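Local coordinates for penicillin-binding protein PbpB (Mycobacterium tuberculosis, PDB 6KGU) that synthesises cross-linked peptidoglycan from lipid intermediates for the mycobacterial cell wall and is a target of penicillin and other beta-lactam antibiotics, at residues T476-Q481 with D492-T497; A218-A223 with M514-A519; S262-P267 with G360-L365. All blocks are in the same frame, centred on the assembly; numbering follows the deposited sequence. Where two conformers were deposited one is given.

Interaction 1 of 3, residues T476-Q481 with D492-T497; sequences TGTAQQ and DVYWIT. With AZR (2-({[(1Z)-1-(2-amino-1,3-thiazol-4-yl)-2-oxo-2-{[(2S,3S)-1-oxo-3-(sulfoamino)butan-2-yl]amino}ethylidene]amino}oxy)-2-methylpropanoic acid), chain B.
Gly477 to Gln480 pair with Thr497 to Tyr494 as antiparallel strands of the transpeptidase sheet, their axes 4.4 Å apart. Residues 476-481 lie on the pocket-lining strand and begin with the threonine and glycine of what fits the KTG-type motif of penicillin-binding enzymes. Gly477 with Thr497 and Ala479 with Trp495 are hydrogen-bonded pairs. Ala479 N reaches Trp495 O almost straight, with 174° at the hydrogen. Thr478 with Ile496 and Gln480 with Tyr494 are the non-hydrogen-bonded pairs between and beyond them. Gln481 N extends the pairing to Val493 O at 2.7 Å.

On one face of the sheet, Thr478 places CG2 anti to its backbone N, over the Tyr494 ring. This CH-pi contact measures 4.2 Å from CG2 to the ring centroid. The same methyl lies beside Ile496 CD1, and the two side chains point the same way. On the Ala479 and Trp495 side, Gln481 CG sits over the six-membered ring of Trp495, 3.6 Å from its centroid. Thr497 OG1 comes within 3.2 Å of Gly477 CA, so the two strands pack closely here.

The outer edge of strand 476-481 grips the aztreonam-derived ligand AZR like an added strand. Thr478 N donates to AZR O9, and AZR N13 returns a bond to Thr478 O. Gln480 O accepts from AZR N16, which also bonds to Glu266. Thr478 OG1 holds sulfonate oxygen O34. Thr476 OG1, also hydrogen-bonded to Thr461, holds AZR O33 at 2.6 Å.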
ATOM      1  N   THR A 476      -8.109  -8.387   5.495  1.00 26.96           N
ATOM      2  CA  THR A 476      -8.866  -8.334   4.251  1.00 27.98           C
ATOM      3  C   THR A 476      -9.778  -7.116   4.235  1.00 32.63           C
ATOM      4  O   THR A 476     -10.192  -6.621   5.288  1.00 32.53           O
ATOM      5  CB  THR A 476      -9.733  -9.587   4.105  1.00 28.40           C
ATOM      6  OG1 THR A 476     -10.349  -9.866   5.372  1.00 29.93           O
ATOM      7  CG2 THR A 476      -8.904 -10.808   3.642  1.00 23.62           C
ATOM      8  N   GLY A 477     -10.094  -6.642   3.025  1.00 31.11           N
ATOM      9  CA  GLY A 477     -11.115  -5.625   2.857  1.00 33.19           C
ATOM     10  C   GLY A 477     -12.002  -5.878   1.650  1.00 33.70           C
ATOM     11  O   GLY A 477     -11.522  -6.312   0.596  1.00 27.30           O
ATOM     12  N   THR A 478     -13.297  -5.602   1.800  1.00 27.53           N
ATOM     13  CA  THR A 478     -14.301  -5.723   0.737  1.00 31.96           C
ATOM     14  C   THR A 478     -15.227  -4.518   0.900  1.00 40.39           C
ATOM     15  O   THR A 478     -16.132  -4.543   1.740  1.00 40.09           O
ATOM     16  CB  THR A 478     -15.085  -7.033   0.830  1.00 35.58           C
ATOM     17  OG1 THR A 478     -14.180  -8.143   0.919  1.00 34.85           O
ATOM     18  CG2 THR A 478     -16.002  -7.219  -0.401  1.00 38.11           C
ATOM     19  N   ALA A 479     -14.993  -3.470   0.110  1.00 28.05           N
ATOM     20  CA  ALA A 479     -15.720  -2.214   0.228  1.00 38.98           C
ATOM     21  C   ALA A 479     -16.638  -2.047  -0.975  1.00 43.05           C
ATOM     22  O   ALA A 479     -16.180  -2.083  -2.127  1.00 37.14           O
ATOM     23  CB  ALA A 479     -14.757  -1.030   0.339  1.00 36.96           C
ATOM     24  N   GLN A 480     -17.927  -1.871  -0.700  1.00 40.07           N
ATOM     25  CA  GLN A 480     -18.897  -1.515  -1.727  1.00 45.87           C
ATOM     26  C   GLN A 480     -18.495  -0.210  -2.413  1.00 38.88           C
ATOM     27  O   GLN A 480     -18.137   0.762  -1.748  1.00 39.65           O
ATOM     28  CB  GLN A 480     -20.273  -1.381  -1.082  1.00 46.65           C
ATOM     29  CG  GLN A 480     -21.399  -1.532  -2.021  1.00 49.01           C
ATOM     30  CD  GLN A 480     -21.457  -2.922  -2.604  1.00 61.86           C
ATOM     31  OE1 GLN A 480     -21.494  -3.909  -1.865  1.00 66.82           O
ATOM     32  NE2 GLN A 480     -21.463  -3.014  -3.939  1.00 52.75           N
ATOM     33  N   GLN A 481     -18.531  -0.187  -3.747  1.00 36.24           N
ATOM     34  CA  GLN A 481     -18.167   1.021  -4.481  1.00 35.93           C
ATOM     35  C   GLN A 481     -19.389   1.904  -4.730  1.00 36.06           C
ATOM     36  O   GLN A 481     -20.524   1.425  -4.795  1.00 39.81           O
ATOM     37  CB  GLN A 481     -17.507   0.679  -5.823  1.00 36.41           C
ATOM     38  CG  GLN A 481     -16.015   0.340  -5.716  1.00 46.85           C
ATOM     39  CD  GLN A 481     -15.347   0.124  -7.068  1.00 38.22           C
ATOM     40  OE1 GLN A 481     -14.632  -0.858  -7.287  1.00 44.91           O
ATOM     41  NE2 GLN A 481     -15.569   1.041  -7.969  1.00 30.36           N
ATOM     42  N   ASP A 492     -23.028  -4.744  -6.063  1.00 55.96           N
ATOM     43  CA  ASP A 492     -22.124  -5.859  -6.321  1.00 53.80           C
ATOM     44  C   ASP A 492     -20.833  -5.412  -7.004  1.00 49.91           C
ATOM     45  O   ASP A 492     -20.275  -6.160  -7.813  1.00 46.91           O
ATOM     46  CB  ASP A 492     -22.825  -6.911  -7.187  1.00 60.91           C
ATOM     47  CG  ASP A 492     -23.368  -6.327  -8.485  1.00 62.18           C
ATOM     48  OD1 ASP A 492     -23.785  -5.149  -8.484  1.00 62.71           O
ATOM     49  OD2 ASP A 492     -23.371  -7.045  -9.507  1.00 67.73           O
ATOM     50  N   VAL A 493     -20.350  -4.209  -6.706  1.00 45.03           N
ATOM     51  CA  VAL A 493     -19.087  -3.700  -7.237  1.00 43.56           C
ATOM     52  C   VAL A 493     -18.212  -3.333  -6.046  1.00 40.23           C
ATOM     53  O   VAL A 493     -18.605  -2.486  -5.233  1.00 41.16           O
ATOM     54  CB  VAL A 493     -19.308  -2.486  -8.155  1.00 44.84           C
ATOM     55  CG1 VAL A 493     -17.999  -2.041  -8.784  1.00 41.78           C
ATOM     56  CG2 VAL A 493     -20.355  -2.808  -9.214  1.00 48.15           C
ATOM     57  N   TYR A 494     -17.027  -3.959  -5.941  1.00 37.12           N
ATOM     58  CA  TYR A 494     -16.188  -3.839  -4.749  1.00 38.63           C
ATOM     59  C   TYR A 494     -14.781  -3.345  -5.046  1.00 34.07           C
ATOM     60  O   TYR A 494     -14.225  -3.590  -6.119  1.00 33.56           O
ATOM     61  CB  TYR A 494     -16.039  -5.167  -4.026  1.00 40.86           C
ATOM     62  CG  TYR A 494     -17.330  -5.892  -3.828  1.00 48.65           C
ATOM     63  CD1 TYR A 494     -17.466  -7.211  -4.223  1.00 56.36           C
ATOM     64  CD2 TYR A 494     -18.414  -5.259  -3.245  1.00 51.96           C
ATOM     65  CE1 TYR A 494     -18.655  -7.884  -4.045  1.00 61.57           C
ATOM     66  CE2 TYR A 494     -19.598  -5.913  -3.063  1.00 53.92           C
ATOM     67  CZ  TYR A 494     -19.716  -7.225  -3.466  1.00 58.87           C
ATOM     68  OH  TYR A 494     -20.908  -7.877  -3.282  1.00 71.37           O
ATOM     69  N   TRP A 495     -14.207  -2.642  -4.066  1.00 34.56           N
ATOM     70  CA  TRP A 495     -12.763  -2.559  -3.914  1.00 37.22           C
ATOM     71  C   TRP A 495     -12.346  -3.660  -2.955  1.00 29.85           C
ATOM     72  O   TRP A 495     -12.803  -3.683  -1.807  1.00 29.85           O
ATOM     73  CB  TRP A 495     -12.301  -1.224  -3.346  1.00 34.61           C
ATOM     74  CG  TRP A 495     -12.233  -0.131  -4.304  1.00 40.92           C
ATOM     75  CD1 TRP A 495     -11.499  -0.076  -5.469  1.00 37.95           C
ATOM     76  CD2 TRP A 495     -12.911   1.112  -4.194  1.00 41.57           C
ATOM     77  NE1 TRP A 495     -11.703   1.128  -6.098  1.00 42.02           N
ATOM     78  CE2 TRP A 495     -12.562   1.882  -5.334  1.00 47.39           C
ATOM     79  CE3 TRP A 495     -13.788   1.655  -3.242  1.00 38.73           C
ATOM     80  CZ2 TRP A 495     -13.059   3.164  -5.544  1.00 44.90           C
ATOM     81  CZ3 TRP A 495     -14.277   2.935  -3.452  1.00 49.75           C
ATOM     82  CH2 TRP A 495     -13.914   3.674  -4.597  1.00 50.72           C
ATOM     83  N   ILE A 496     -11.465  -4.542  -3.419  1.00 30.73           N
ATOM     84  CA  ILE A 496     -10.872  -5.597  -2.604  1.00 26.73           C
ATOM     85  C   ILE A 496      -9.473  -5.151  -2.197  1.00 30.21           C
ATOM     86  O   ILE A 496      -8.678  -4.741  -3.048  1.00 28.65           O
ATOM     87  CB  ILE A 496     -10.815  -6.921  -3.385  1.00 33.21           C
ATOM     88  CG1 ILE A 496     -12.215  -7.286  -3.897  1.00 35.29           C
ATOM     89  CG2 ILE A 496     -10.131  -8.027  -2.564  1.00 28.78           C
ATOM     90  CD1 ILE A 496     -13.291  -7.236  -2.892  1.00 30.70           C
ATOM     91  N   THR A 497      -9.165  -5.259  -0.907  1.00 29.21           N
ATOM     92  CA  THR A 497      -7.861  -4.898  -0.369  1.00 25.45           C
ATOM     93  C   THR A 497      -7.320  -6.026   0.490  1.00 28.94           C
ATOM     94  O   THR A 497      -8.076  -6.835   1.033  1.00 25.58           O
ATOM     95  CB  THR A 497      -7.928  -3.630   0.490  1.00 25.84           C
ATOM     96  OG1 THR A 497      -8.994  -3.748   1.441  1.00 31.25           O
ATOM     97  CG2 THR A 497      -8.160  -2.401  -0.396  1.00 30.97           C
TER
HETATM   98  C7  AZR B 701     -17.300  -7.900   5.411  1.00 36.47           C
HETATM   99  S8  AZR B 701     -17.229   0.376   3.578  1.00 64.23           S
HETATM  100  O9  AZR B 701     -14.234  -4.752   4.499  1.00 31.29           O
HETATM  101  O10 AZR B 701     -18.724  -4.097   5.769  1.00 42.19           O
HETATM  102  O11 AZR B 701     -19.589  -5.294   2.988  1.00 47.11           O
HETATM  103  N12 AZR B 701     -14.872  -7.572   5.773  1.00 32.34           N
HETATM  104  N13 AZR B 701     -17.002  -4.825   4.466  1.00 34.59           N
HETATM  105  N14 AZR B 701     -19.355  -3.931   2.638  1.00 46.91           N
HETATM  106  N15 AZR B 701     -18.512  -1.306   2.088  1.00 49.67           N
HETATM  107  N16 AZR B 701     -18.110   0.774   1.066  1.00 45.76           N
HETATM  108  S17 AZR B 701     -13.916  -8.609   5.027  1.00 34.08           S
HETATM  109  C18 AZR B 701     -16.083  -7.040   5.122  1.00 32.77           C
HETATM  110  C19 AZR B 701     -16.277  -5.561   5.498  1.00 36.57           C
HETATM  111  C20 AZR B 701     -14.853  -4.949   5.513  1.00 34.25           C
HETATM  112  C21 AZR B 701     -18.117  -4.107   4.699  1.00 45.67           C
HETATM  113  C22 AZR B 701     -18.614  -3.361   3.511  1.00 49.18           C
HETATM  114  C23 AZR B 701     -20.357  -5.990   2.031  1.00 55.36           C
HETATM  115  C24 AZR B 701     -18.229  -1.943   3.289  1.00 46.61           C
HETATM  116  C25 AZR B 701     -17.555  -1.199   4.205  1.00 45.57           C
HETATM  117  C26 AZR B 701     -18.035  -0.079   2.096  1.00 48.50           C
HETATM  118  C27 AZR B 701     -19.471  -6.145   0.808  1.00 52.32           C
HETATM  119  C28 AZR B 701     -20.781  -7.342   2.579  1.00 53.23           C
HETATM  120  C29 AZR B 701     -21.589  -5.147   1.710  1.00 48.12           C
HETATM  121  O30 AZR B 701     -21.999  -4.261   2.428  1.00 54.18           O
HETATM  122  O31 AZR B 701     -22.177  -5.512   0.614  1.00 56.48           O
HETATM  123  O32 AZR B 701     -14.579  -9.859   4.963  1.00 36.19           O
HETATM  124  O33 AZR B 701     -12.708  -8.842   5.985  1.00 32.28           O
HETATM  125  O34 AZR B 701     -13.406  -7.979   3.865  1.00 37.19           O

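Interaction 2 of 3, residues A218-A223 with M514-A519; sequences AHNVSA and MLDNPA
Val221 CG2 packs on Leu515 CG at 3.8 Å, with the two side chains side by side and pointing the same way. They form a non-hydrogen-bonded pair of antiparallel strands 220-227 and 509-516 in the transpeptidase sheet. Ala218 CB adds to this apolar centre, lying 4.2 Å from Leu515 CB and 3.9 Å from Pro518 CB. Helix 199-216 covers this side through Lys213 on Val221 and Ser216 on Leu515 and Pro518.

The backbone surrounds the centre with hydrogen bonds. Ser222 and Met514 exchange two, Ser222 N to Met514 O and Met514 N to Ser222 O. Asp516 N gives a nearly straight bond to Asn220 O, 171° at the hydrogen. On the other face of the sheet, Met514 packs against Trp495, Thr497 and Phe265.

The polar edge lies where strand 509-516 ends. Asp516 CG is anti to its backbone N, chi1 -180°, which sets the carboxylate beside Asn220 and His219. The carboxylate and imidazole planes are 71° apart. His219 ND1 stays 4.1 Å from Asp516 OD1, too far for a salt bridge. The firm tie here is in the backbone, where His219 N donates to Asp516 O at 2.8 Å.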
ATOM      1  N   ALA A 218     -10.463  -8.327 -12.433  1.00 29.81           N
ATOM      2  CA  ALA A 218     -10.533  -6.958 -11.934  1.00 28.93           C
ATOM      3  C   ALA A 218     -10.239  -5.949 -13.047  1.00 31.27           C
ATOM      4  O   ALA A 218      -9.517  -6.237 -14.007  1.00 30.95           O
ATOM      5  CB  ALA A 218      -9.536  -6.768 -10.779  1.00 29.57           C
ATOM      6  N   HIS A 219     -10.795  -4.743 -12.898  1.00 30.41           N
ATOM      7  CA  HIS A 219     -10.502  -3.650 -13.826  1.00 33.85           C
ATOM      8  C   HIS A 219      -9.067  -3.171 -13.695  1.00 31.93           C
ATOM      9  O   HIS A 219      -8.500  -2.640 -14.652  1.00 31.68           O
ATOM     10  CB  HIS A 219     -11.412  -2.442 -13.577  1.00 31.80           C
ATOM     11  CG  HIS A 219     -12.838  -2.639 -13.977  1.00 52.73           C
ATOM     12  ND1 HIS A 219     -13.850  -1.814 -13.525  1.00 60.49           N
ATOM     13  CD2 HIS A 219     -13.423  -3.544 -14.797  1.00 53.45           C
ATOM     14  CE1 HIS A 219     -15.000  -2.215 -14.038  1.00 67.38           C
ATOM     15  NE2 HIS A 219     -14.769  -3.260 -14.817  1.00 65.61           N
ATOM     16  N   ASN A 220      -8.491  -3.266 -12.501  1.00 31.50           N
ATOM     17  CA  ASN A 220      -7.083  -2.934 -12.330  1.00 35.06           C
ATOM     18  C   ASN A 220      -6.625  -3.474 -10.984  1.00 29.19           C
ATOM     19  O   ASN A 220      -7.443  -3.798 -10.123  1.00 26.76           O
ATOM     20  CB  ASN A 220      -6.827  -1.424 -12.450  1.00 38.92           C
ATOM     21  CG  ASN A 220      -7.825  -0.603 -11.696  1.00 41.89           C
ATOM     22  OD1 ASN A 220      -8.821  -0.114 -12.256  1.00 40.90           O
ATOM     23  ND2 ASN A 220      -7.573  -0.437 -10.406  1.00 38.23           N
ATOM     24  N   VAL A 221      -5.309  -3.620 -10.838  1.00 26.70           N
ATOM     25  CA  VAL A 221      -4.697  -4.187  -9.637  1.00 24.34           C
ATOM     26  C   VAL A 221      -3.453  -3.360  -9.346  1.00 26.32           C
ATOM     27  O   VAL A 221      -2.772  -2.905 -10.267  1.00 28.82           O
ATOM     28  CB  VAL A 221      -4.341  -5.693  -9.814  1.00 27.25           C
ATOM     29  CG1 VAL A 221      -3.569  -6.291  -8.571  1.00 24.30           C
ATOM     30  CG2 VAL A 221      -5.595  -6.518 -10.050  1.00 25.30           C
ATOM     31  N   SER A 222      -3.151  -3.165  -8.070  1.00 24.74           N
ATOM     32  CA  SER A 222      -1.903  -2.513  -7.712  1.00 25.73           C
ATOM     33  C   SER A 222      -1.426  -3.095  -6.391  1.00 26.66           C
ATOM     34  O   SER A 222      -2.194  -3.708  -5.649  1.00 27.84           O
ATOM     35  CB  SER A 222      -2.070  -0.994  -7.634  1.00 30.62           C
ATOM     36  OG  SER A 222      -3.079  -0.696  -6.710  1.00 37.95           O
ATOM     37  N   ALA A 223      -0.134  -2.922  -6.122  1.00 22.13           N
ATOM     38  CA  ALA A 223       0.505  -3.512  -4.958  1.00 26.60           C
ATOM     39  C   ALA A 223       1.710  -2.660  -4.578  1.00 27.82           C
ATOM     40  O   ALA A 223       2.389  -2.085  -5.440  1.00 29.00           O
ATOM     41  CB  ALA A 223       0.945  -4.977  -5.198  1.00 22.06           C
ATOM     42  N   MET A 514      -4.603  -3.827  -3.794  1.00 23.36           N
ATOM     43  CA  MET A 514      -5.986  -3.471  -4.062  0.63 26.36           C
ATOM     44  C   MET A 514      -6.382  -3.989  -5.438  1.00 26.91           C
ATOM     45  O   MET A 514      -5.600  -3.940  -6.386  1.00 26.12           O
ATOM     46  CB  MET A 514      -6.224  -1.952  -3.966  0.63 25.57           C
ATOM     47  CG  MET A 514      -7.690  -1.576  -4.150  0.63 26.03           C
ATOM     48  SD  MET A 514      -8.176  -1.381  -5.890  0.63 30.49           S
ATOM     49  CE  MET A 514      -7.564   0.277  -6.188  0.63 26.36           C
ATOM     50  N   LEU A 515      -7.601  -4.527  -5.521  1.00 28.53           N
ATOM     51  CA  LEU A 515      -8.209  -5.013  -6.759  1.00 29.94           C
ATOM     52  C   LEU A 515      -9.494  -4.244  -7.013  1.00 29.58           C
ATOM     53  O   LEU A 515     -10.357  -4.176  -6.133  1.00 25.90           O
ATOM     54  CB  LEU A 515      -8.556  -6.498  -6.690  1.00 28.84           C
ATOM     55  CG  LEU A 515      -7.382  -7.473  -6.780  1.00 42.32           C
ATOM     56  CD1 LEU A 515      -6.719  -7.495  -5.458  1.00 30.48           C
ATOM     57  CD2 LEU A 515      -7.856  -8.873  -7.150  1.00 42.98           C
ATOM     58  N   ASP A 516      -9.638  -3.703  -8.219  1.00 32.06           N
ATOM     59  CA  ASP A 516     -10.822  -2.930  -8.579  1.00 32.94           C
ATOM     60  C   ASP A 516     -11.851  -3.889  -9.165  1.00 35.38           C
ATOM     61  O   ASP A 516     -11.745  -4.304 -10.323  1.00 35.86           O
ATOM     62  CB  ASP A 516     -10.469  -1.815  -9.556  1.00 37.22           C
ATOM     63  CG  ASP A 516     -11.688  -0.971  -9.953  1.00 35.82           C
ATOM     64  OD1 ASP A 516     -12.834  -1.346  -9.612  1.00 34.61           O
ATOM     65  OD2 ASP A 516     -11.506   0.065 -10.613  1.00 44.22           O
ATOM     66  N   ASN A 517     -12.837  -4.237  -8.349  1.00 34.30           N
ATOM     67  CA  ASN A 517     -13.981  -5.056  -8.740  1.00 34.67           C
ATOM     68  C   ASN A 517     -13.644  -6.371  -9.452  1.00 34.96           C
ATOM     69  O   ASN A 517     -14.070  -6.589 -10.591  1.00 32.21           O
ATOM     70  CB  ASN A 517     -14.940  -4.233  -9.587  1.00 28.88           C
ATOM     71  CG  ASN A 517     -16.282  -4.924  -9.754  1.00 38.07           C
ATOM     72  OD1 ASN A 517     -16.814  -5.517  -8.806  1.00 40.44           O
ATOM     73  ND2 ASN A 517     -16.822  -4.876 -10.951  1.00 36.04           N
ATOM     74  N   PRO A 518     -12.924  -7.279  -8.801  1.00 33.30           N
ATOM     75  CA  PRO A 518     -12.659  -8.578  -9.428  1.00 34.76           C
ATOM     76  C   PRO A 518     -13.920  -9.431  -9.469  1.00 38.55           C
ATOM     77  O   PRO A 518     -14.794  -9.337  -8.602  1.00 33.05           O
ATOM     78  CB  PRO A 518     -11.596  -9.205  -8.518  1.00 31.79           C
ATOM     79  CG  PRO A 518     -11.898  -8.632  -7.160  1.00 31.30           C
ATOM     80  CD  PRO A 518     -12.423  -7.223  -7.413  1.00 33.43           C
ATOM     81  N   ALA A 519     -14.013 -10.255 -10.514  1.00 36.95           N
ATOM     82  CA  ALA A 519     -15.062 -11.261 -10.589  1.00 37.64           C
ATOM     83  C   ALA A 519     -14.685 -12.531  -9.830  1.00 36.96           C
ATOM     84  O   ALA A 519     -15.571 -13.307  -9.465  1.00 34.65           O
ATOM     85  CB  ALA A 519     -15.367 -11.595 -12.060  1.00 34.19           C
TER

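Interaction 3 of 3, residues S262-P267 with G360-L365; sequences SSPFEP and GESAGL
Pro264 brings CG and CD of its ring against Ser362, and this is the closer-packed part of the contact. Its CG and CD lie 3.5 Å and 3.6 Å from Ser362 OG. Ser362 CB also touches Ser262 O, at 3.7 Å. The hydroxyl is anti to the backbone N of Ser362, chi1 168°. There it accepts from Gly364 N at 3.0 Å and closes an ST turn. The bond is nearly straight, 170° at the hydrogen. Beyond the turn, Pro264 CB rests more loosely on Gly364 CA, 4.1 Å away.

The solvent side is at exposed Gly360. Its main touch is its carbonyl oxygen on Ser262, where O meets CA at 3.3 Å in a CA-H...O contact. The Ser262 hydroxyl instead bonds with the neighbouring Ser263 hydroxyl. Ser262 ends helix 259-262, and the chain then runs through Glu266 of the ligand pocket towards Ser269, the probable acyl-ester nucleophile. Backbone bonds from Ser362 to Val261 and from Leu365 to Ser387 tie loop 360-365 to its surroundings.

No hydrogen bond joins the two segments themselves. They meet by van der Waals packing and one CA-H...O contact. The Ser362 hydroxyl shapes its own loop, while other polar groups bond to parts of the fold around the two segments.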
ATOM      1  N   SER A 262      -1.840   7.913  -6.729  1.00 23.71           N
ATOM      2  CA  SER A 262      -2.696   8.962  -7.260  1.00 33.00           C
ATOM      3  C   SER A 262      -4.186   8.727  -7.042  1.00 30.74           C
ATOM      4  O   SER A 262      -4.961   9.662  -7.219  1.00 29.89           O
ATOM      5  CB  SER A 262      -2.461   9.120  -8.767  1.00 23.25           C
ATOM      6  OG  SER A 262      -3.118   8.060  -9.421  1.00 29.09           O
ATOM      7  N   SER A 263      -4.623   7.516  -6.704  1.00 26.37           N
ATOM      8  CA  SER A 263      -6.033   7.150  -6.853  1.00 25.65           C
ATOM      9  C   SER A 263      -6.588   6.612  -5.544  1.00 28.92           C
ATOM     10  O   SER A 263      -6.505   5.405  -5.282  1.00 28.46           O
ATOM     11  CB  SER A 263      -6.207   6.125  -7.982  1.00 28.48           C
ATOM     12  OG  SER A 263      -5.639   6.633  -9.194  1.00 32.48           O
ATOM     13  N   PRO A 264      -7.175   7.470  -4.701  1.00 27.90           N
ATOM     14  CA  PRO A 264      -7.660   6.995  -3.398  1.00 31.35           C
ATOM     15  C   PRO A 264      -8.937   6.196  -3.552  1.00 30.62           C
ATOM     16  O   PRO A 264      -9.634   6.285  -4.560  1.00 28.95           O
ATOM     17  CB  PRO A 264      -7.896   8.286  -2.598  1.00 28.09           C
ATOM     18  CG  PRO A 264      -8.203   9.356  -3.696  1.00 27.48           C
ATOM     19  CD  PRO A 264      -7.296   8.936  -4.852  1.00 27.80           C
ATOM     20  N   PHE A 265      -9.247   5.413  -2.516  1.00 32.08           N
ATOM     21  CA  PHE A 265     -10.442   4.575  -2.503  1.00 30.53           C
ATOM     22  C   PHE A 265     -10.962   4.469  -1.070  1.00 34.46           C
ATOM     23  O   PHE A 265     -10.220   4.686  -0.106  1.00 32.62           O
ATOM     24  CB  PHE A 265     -10.141   3.175  -3.065  1.00 31.91           C
ATOM     25  CG  PHE A 265      -8.972   2.494  -2.391  1.00 30.55           C
ATOM     26  CD1 PHE A 265      -9.140   1.793  -1.208  1.00 32.94           C
ATOM     27  CD2 PHE A 265      -7.700   2.570  -2.934  1.00 33.51           C
ATOM     28  CE1 PHE A 265      -8.075   1.187  -0.574  1.00 32.91           C
ATOM     29  CE2 PHE A 265      -6.615   1.947  -2.299  1.00 32.21           C
ATOM     30  CZ  PHE A 265      -6.811   1.252  -1.123  1.00 36.96           C
ATOM     31  N   GLU A 266     -12.249   4.132  -0.934  1.00 35.73           N
ATOM     32  CA  GLU A 266     -12.810   3.807   0.393  1.00 42.40           C
ATOM     33  C   GLU A 266     -12.211   2.489   0.854  1.00 34.59           C
ATOM     34  O   GLU A 266     -12.334   1.488   0.143  1.00 34.91           O
ATOM     35  CB  GLU A 266     -14.340   3.690   0.368  1.00 40.56           C
ATOM     36  CG  GLU A 266     -15.097   4.965   0.646  1.00 44.66           C
ATOM     37  CD  GLU A 266     -16.472   4.725   1.265  1.00 42.21           C
ATOM     38  OE1 GLU A 266     -17.110   3.676   1.004  1.00 46.01           O
ATOM     39  OE2 GLU A 266     -16.920   5.594   2.032  1.00 46.23           O
ATOM     40  N   PRO A 267     -11.563   2.426   2.016  1.00 33.06           N
ATOM     41  CA  PRO A 267     -10.839   1.204   2.387  1.00 29.89           C
ATOM     42  C   PRO A 267     -11.721   0.048   2.852  1.00 29.86           C
ATOM     43  O   PRO A 267     -11.319  -1.111   2.750  1.00 33.74           O
ATOM     44  CB  PRO A 267      -9.937   1.684   3.528  1.00 30.15           C
ATOM     45  CG  PRO A 267     -10.753   2.789   4.174  1.00 30.45           C
ATOM     46  CD  PRO A 267     -11.378   3.503   3.005  1.00 33.23           C
ATOM     47  N   GLY A 360       1.986  13.575  -8.421  1.00 34.64           N
ATOM     48  CA  GLY A 360       0.580  13.214  -8.470  1.00 32.00           C
ATOM     49  C   GLY A 360       0.045  12.476  -7.261  1.00 30.25           C
ATOM     50  O   GLY A 360      -1.025  11.860  -7.353  1.00 26.63           O
ATOM     51  N   GLU A 361       0.746  12.517  -6.126  1.00 26.87           N
ATOM     52  CA  GLU A 361       0.271  11.819  -4.939  1.00 23.97           C
ATOM     53  C   GLU A 361      -1.002  12.475  -4.405  1.00 33.64           C
ATOM     54  O   GLU A 361      -1.037  13.691  -4.196  1.00 31.97           O
ATOM     55  CB  GLU A 361       1.334  11.803  -3.834  1.00 26.21           C
ATOM     56  CG  GLU A 361       0.825  10.984  -2.610  1.00 30.40           C
ATOM     57  CD  GLU A 361       1.717  11.037  -1.374  1.00 34.05           C
ATOM     58  OE1 GLU A 361       2.616  11.899  -1.297  1.00 32.95           O
ATOM     59  OE2 GLU A 361       1.492  10.204  -0.467  1.00 31.58           O
ATOM     60  N   SER A 362      -2.043  11.674  -4.171  1.00 26.84           N
ATOM     61  CA  SER A 362      -3.253  12.194  -3.545  1.00 29.46           C
ATOM     62  C   SER A 362      -3.114  12.168  -2.027  1.00 27.59           C
ATOM     63  O   SER A 362      -2.401  11.338  -1.460  1.00 30.61           O
ATOM     64  CB  SER A 362      -4.478  11.378  -3.976  1.00 25.33           C
ATOM     65  OG  SER A 362      -5.602  11.692  -3.179  1.00 27.54           O
ATOM     66  N   ALA A 363      -3.795  13.099  -1.368  1.00 30.68           N
ATOM     67  CA  ALA A 363      -3.829  13.135   0.085  1.00 29.51           C
ATOM     68  C   ALA A 363      -4.911  12.247   0.672  1.00 34.80           C
ATOM     69  O   ALA A 363      -4.938  12.051   1.898  1.00 29.92           O
ATOM     70  CB  ALA A 363      -4.060  14.573   0.583  1.00 30.44           C
ATOM     71  N   GLY A 364      -5.808  11.728  -0.157  1.00 27.89           N
ATOM     72  CA  GLY A 364      -6.953  11.026   0.364  1.00 29.73           C
ATOM     73  C   GLY A 364      -7.905  12.028   0.999  1.00 36.74           C
ATOM     74  O   GLY A 364      -7.797  13.232   0.807  1.00 35.54           O
ATOM     75  N   LEU A 365      -8.842  11.508   1.787  1.00 36.32           N
ATOM     76  CA  LEU A 365      -9.845  12.361   2.405  1.00 40.86           C
ATOM     77  C   LEU A 365     -10.301  11.762   3.722  1.00 35.37           C
ATOM     78  O   LEU A 365     -10.729  10.605   3.758  1.00 36.51           O
ATOM     79  CB  LEU A 365     -11.051  12.546   1.485  1.00 41.36           C
ATOM     80  CG  LEU A 365     -11.822  13.828   1.830  1.00 49.33           C
ATOM     81  CD1 LEU A 365     -10.839  15.010   1.908  1.00 52.37           C
ATOM     82  CD2 LEU A 365     -12.914  14.080   0.802  1.00 56.51           C
TER

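Interactions 1 and 2 belong to one antiparallel sheet. Their inner strands, 493-502 and 509-516, are neighbours in it, and Ile496 O probably bonds to Leu515 N. Tyr494 O probably bonds to Asn517 N in the same way. Both are partly buried and rely on backbone pairing, but interaction 1 faces the ligand while interaction 2 faces helix 199-216. Interaction 3 is a smaller surface contact between loops, without hydrogen bonds across it. It still reaches the sheet. Phe265 packs on Trp495 and Thr497 of interaction 1 and on Met514 of interaction 2. Along the chain, interactions 1 and 3 are both nested within the loop closed by interaction 2.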